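Alanine racemase (Actinobacillus succinogenes, PDB 3C3K) is of unestablished function here, but has the two-lobed fold of the periplasmic binding protein-like family. Local coordinates at residues 12-17 with 68-73; 90-95 with 102-107. All blocks are in the same frame, centred on the assembly; numbering follows the deposited sequence.

Both interactions are buried strand pairs of one parallel six-stranded sheet. Interaction 1 pairs strand 9-15 with strand 68-70, and interaction 2 pairs strand 89-92 with strand 102-105. Strands 68-70 and 89-92 are neighbours, so the two contacts join directly: C92 N probably bonds to T70 O, and C92 SG packs on I69 CG2. Their chemistry differs. Interaction 1 is mostly apolar, with M14 against helix 50-56 and M71 against helix 21-35. Interaction 2 lies toward strand 264-266 and brings in three serines, a glutamine and a tyrosine. Past their strands, both lie near bound glycerol, close to S16 in interaction 1 and closer to A93 in interaction 2.

Interaction 1: residues 12-17 with 68-73; sequences LVMVSN and VITMDA
M14, M71 and V68 bury the most surface where strand 9-15 runs parallel to strand 68-70. The two are neighbours in the Rossmann-like sheet of one lobe of the periplasmic binding protein-like fold. The ladder has three nearly straight bonds: I69 N to L12 O, M14 N to I69 O, and M71 N to M14 O (2.8 Å).

M14 lies on the sheet face that carries L12, V68 and T70. Its CG sits beside the backbone N (chi1 -81°). This torsion and the extended chi2 carry SD over toward V68, and SD of M14 comes 3.9 Å from V68 CG2. The bend at chi3 turns only the methyl CE. That methyl is modelled very close to T70, so its exact place is doubtful. V68 CG2 lies anti to the backbone N and reaches toward L12, with 4.3 Å to L12 CD2. C56 of helix 50-56 packs on L12 and M14.

M71 follows the strand. Its CB rests 3.7 Å from M14 O, and its side chain runs on to F22 of helix 21-35. T70 OG1 takes a bond from D72 N (3.1 Å), forming an ST turn as the strand ends. S16 N is buried without a partner. A water joins the loops, 2.6 Å from S16 OG, and donates to M71 O at 3.3 Å.

Interaction 2: residues 90-95 with 102-107; sequences VQCAEY and SSVSID
Q91 and V104 bond through their backbones in the parallel pair of strands 89-92 and 102-105, within the Rossmann-like sheet of this lobe. Three backbone bonds set the register: Q91 N to S102 O, V104 N to Q91 O (3.0 Å) and A93 N to V104 O (2.9 Å). CA-H...O contacts run beside them, as from S103 CA to Q91 O.

Apolar contact is slight. C92 SG lies 4.3 Å from V104 CG1, and A246 of helix 239-254 packs on both residues. A93 has a positive phi (71°) and turns the chain off the strand end. S105 CB then packs 3.6 Å from A93 CA.

The polar side chains find most of their partners beyond the strand pair. The Q91 chain bends at chi2, and NE2 donates to C92 O from above the carbonyl plane and also to D72 O. E94 OE2 takes bonds from L74 N and Q137 N. S103 OG bonds to H264 ND1. A water donates to E94 O at 2.9 Å and bonds weakly to S103 OG.

Past the strand, Y95 lies beside S103 and S105 and packs on H264 and L266 of strand 264-266. S105 OG is 3.5 Å from Y95 CB, and S103 OG lies at the edge of the Y95 ring, 4.5 Å from Y95 CD1.

Interaction 1: residues 12-17 with 68-73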
# COMPACT_ATOMS: atom_id res chain seq x y z
N LEU B 12 13.08 10.26 -10.75
CA LEU B 12 11.63 10.41 -10.63
C LEU B 12 10.88 9.10 -10.97
O LEU B 12 11.03 8.55 -12.09
CB LEU B 12 11.12 11.55 -11.54
CG LEU B 12 9.60 11.78 -11.63
CD1 LEU B 12 9.00 12.15 -10.24
CD2 LEU B 12 9.32 12.89 -12.55
N VAL B 13 10.07 8.60 -10.03
CA VAL B 13 9.11 7.55 -10.38
C VAL B 13 7.69 8.11 -10.44
O VAL B 13 7.22 8.70 -9.47
CB VAL B 13 9.19 6.39 -9.38
CG1 VAL B 13 8.36 5.19 -9.85
CG2 VAL B 13 10.67 5.98 -9.15
N MET B 14 7.02 7.91 -11.57
CA MET B 14 5.62 8.30 -11.75
C MET B 14 4.79 7.06 -11.52
O MET B 14 4.74 6.17 -12.37
CB MET B 14 5.42 8.86 -13.18
CG MET B 14 5.86 10.35 -13.36
SD MET B 14 5.88 11.07 -15.08
CE MET B 14 6.05 9.68 -15.94
N VAL B 15 4.13 7.01 -10.37
CA VAL B 15 3.43 5.83 -9.88
C VAL B 15 1.96 5.86 -10.31
O VAL B 15 1.30 6.92 -10.25
CB VAL B 15 3.51 5.86 -8.35
CG1 VAL B 15 2.73 4.74 -7.71
CG2 VAL B 15 4.99 5.69 -7.97
N SER B 16 1.45 4.72 -10.77
CA SER B 16 0.05 4.69 -11.18
C SER B 16 -0.93 4.76 -10.00
O SER B 16 -1.97 5.37 -10.10
CB SER B 16 -0.20 3.45 -12.04
OG SER B 16 0.23 2.33 -11.31
N ASN B 17 -0.62 4.15 -8.87
CA ASN B 17 -1.48 4.34 -7.67
C ASN B 17 -0.71 3.92 -6.44
O ASN B 17 -0.40 2.76 -6.22
CB ASN B 17 -2.81 3.52 -7.80
CG ASN B 17 -3.76 3.72 -6.63
OD1 ASN B 17 -3.37 4.17 -5.56
ND2 ASN B 17 -5.03 3.34 -6.83
N VAL B 68 13.39 9.40 -15.61
CA VAL B 68 12.05 9.07 -15.15
C VAL B 68 11.66 7.58 -15.45
O VAL B 68 11.92 7.07 -16.53
CB VAL B 68 11.02 10.15 -15.67
CG1 VAL B 68 11.22 10.42 -17.09
CG2 VAL B 68 9.53 9.75 -15.42
N ILE B 69 11.12 6.89 -14.43
CA ILE B 69 10.44 5.58 -14.62
C ILE B 69 8.99 5.83 -14.41
O ILE B 69 8.62 6.49 -13.44
CB ILE B 69 10.95 4.54 -13.62
CG1 ILE B 69 12.44 4.35 -13.87
CG2 ILE B 69 10.19 3.17 -13.79
CD1 ILE B 69 13.15 3.53 -12.74
N THR B 70 8.18 5.48 -15.38
CA THR B 70 6.74 5.68 -15.33
C THR B 70 5.97 4.33 -15.28
O THR B 70 6.36 3.37 -15.94
CB THR B 70 6.22 6.58 -16.50
OG1 THR B 70 4.82 6.88 -16.24
CG2 THR B 70 6.41 5.93 -17.91
N MET B 71 4.93 4.27 -14.45
CA MET B 71 4.07 3.16 -14.38
C MET B 71 2.67 3.65 -14.92
O MET B 71 1.70 2.90 -14.87
CB MET B 71 3.94 2.63 -12.94
CG MET B 71 5.30 2.40 -12.12
SD MET B 71 4.89 1.82 -10.39
CE MET B 71 4.37 0.27 -10.86
N ASP B 72 2.60 4.84 -15.53
CA ASP B 72 1.30 5.30 -16.09
C ASP B 72 0.82 4.61 -17.35
O ASP B 72 1.58 3.87 -18.03
CB ASP B 72 1.39 6.79 -16.38
CG ASP B 72 1.24 7.65 -15.13
OD1 ASP B 72 0.90 7.10 -14.09
OD2 ASP B 72 1.35 8.90 -15.24
N ALA B 73 -0.46 4.86 -17.69
CA ALA B 73 -1.05 4.31 -18.90
C ALA B 73 -0.16 4.61 -20.11
O ALA B 73 0.39 5.74 -20.26
CB ALA B 73 -2.50 4.86 -19.14
O HOH W 1 0.63 0.43 -13.01

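Interaction 2: residues 90-95 with 102-107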
# COMPACT_ATOMS: atom_id res chain seq x y z
N VAL B 90 11.95 5.08 -18.87
CA VAL B 90 11.63 3.66 -18.89
C VAL B 90 10.20 3.52 -18.48
O VAL B 90 9.77 4.20 -17.57
CB VAL B 90 12.46 2.83 -17.91
CG1 VAL B 90 11.99 1.41 -17.88
CG2 VAL B 90 13.96 2.82 -18.27
N GLN B 91 9.47 2.62 -19.14
CA GLN B 91 8.09 2.36 -18.80
C GLN B 91 7.99 1.02 -18.11
O GLN B 91 8.59 0.03 -18.56
CB GLN B 91 7.19 2.44 -20.04
CG GLN B 91 5.83 1.65 -19.84
CD GLN B 91 4.74 2.63 -19.43
OE1 GLN B 91 4.65 3.71 -20.01
NE2 GLN B 91 3.93 2.28 -18.43
N CYS B 92 7.28 0.97 -17.00
CA CYS B 92 6.99 -0.29 -16.28
C CYS B 92 5.57 -0.75 -16.47
O CYS B 92 4.64 0.05 -16.42
CB CYS B 92 7.13 -0.10 -14.77
SG CYS B 92 8.77 0.09 -14.14
N ALA B 93 5.40 -2.06 -16.62
CA ALA B 93 4.10 -2.70 -16.51
C ALA B 93 3.16 -2.42 -17.65
O ALA B 93 2.06 -2.87 -17.60
CB ALA B 93 3.41 -2.37 -15.18
N GLU B 94 3.58 -1.69 -18.65
CA GLU B 94 2.85 -1.61 -19.92
C GLU B 94 3.79 -2.13 -21.03
O GLU B 94 4.99 -1.91 -21.00
CB GLU B 94 2.41 -0.18 -20.22
CG GLU B 94 1.33 0.38 -19.30
CD GLU B 94 -0.06 0.05 -19.78
OE1 GLU B 94 -0.33 -1.16 -19.98
OE2 GLU B 94 -0.87 0.98 -19.95
N TYR B 95 3.23 -2.86 -21.97
CA TYR B 95 4.03 -3.49 -23.02
C TYR B 95 3.53 -3.13 -24.41
O TYR B 95 2.42 -3.55 -24.77
CB TYR B 95 3.97 -5.00 -22.87
CG TYR B 95 4.73 -5.79 -23.89
CD1 TYR B 95 6.08 -5.60 -24.06
CD2 TYR B 95 4.12 -6.80 -24.59
CE1 TYR B 95 6.82 -6.33 -24.95
CE2 TYR B 95 4.82 -7.56 -25.48
CZ TYR B 95 6.20 -7.31 -25.64
OH TYR B 95 6.94 -8.04 -26.49
N SER B 102 11.91 2.22 -23.64
CA SER B 102 12.19 0.91 -23.15
C SER B 102 11.28 0.59 -21.98
O SER B 102 10.91 1.49 -21.23
CB SER B 102 13.66 0.76 -22.73
OG SER B 102 14.50 1.00 -23.85
N SER B 103 10.97 -0.70 -21.81
CA SER B 103 9.95 -1.14 -20.87
C SER B 103 10.38 -2.43 -20.23
O SER B 103 11.22 -3.17 -20.75
CB SER B 103 8.60 -1.36 -21.56
OG SER B 103 8.80 -2.38 -22.51
N VAL B 104 9.73 -2.74 -19.12
CA VAL B 104 9.86 -4.01 -18.44
C VAL B 104 8.47 -4.33 -17.83
O VAL B 104 7.85 -3.48 -17.21
CB VAL B 104 11.03 -4.00 -17.39
CG1 VAL B 104 10.90 -2.86 -16.42
CG2 VAL B 104 11.04 -5.32 -16.57
N SER B 105 7.97 -5.52 -18.11
CA SER B 105 6.62 -5.96 -17.72
C SER B 105 6.50 -7.46 -17.92
O SER B 105 7.47 -8.12 -18.30
CB SER B 105 5.52 -5.28 -18.53
OG SER B 105 5.70 -5.51 -19.88
N ILE B 106 5.33 -8.01 -17.60
CA ILE B 106 5.01 -9.36 -17.98
C ILE B 106 4.16 -9.33 -19.26
O ILE B 106 3.78 -8.24 -19.73
CB ILE B 106 4.17 -10.07 -16.85
CG1 ILE B 106 2.77 -9.42 -16.73
CG2 ILE B 106 4.98 -10.10 -15.54
CD1 ILE B 106 1.70 -10.25 -16.06
N ASP B 107 3.84 -10.52 -19.78
CA ASP B 107 2.91 -10.65 -20.91
C ASP B 107 1.48 -10.86 -20.36
O ASP B 107 1.10 -11.96 -20.02
CB ASP B 107 3.31 -11.87 -21.76
CG ASP B 107 2.44 -12.05 -22.99
OD1 ASP B 107 1.32 -11.52 -23.10
OD2 ASP B 107 2.88 -12.76 -23.87
O HOH W 2 6.15 -1.06 -23.53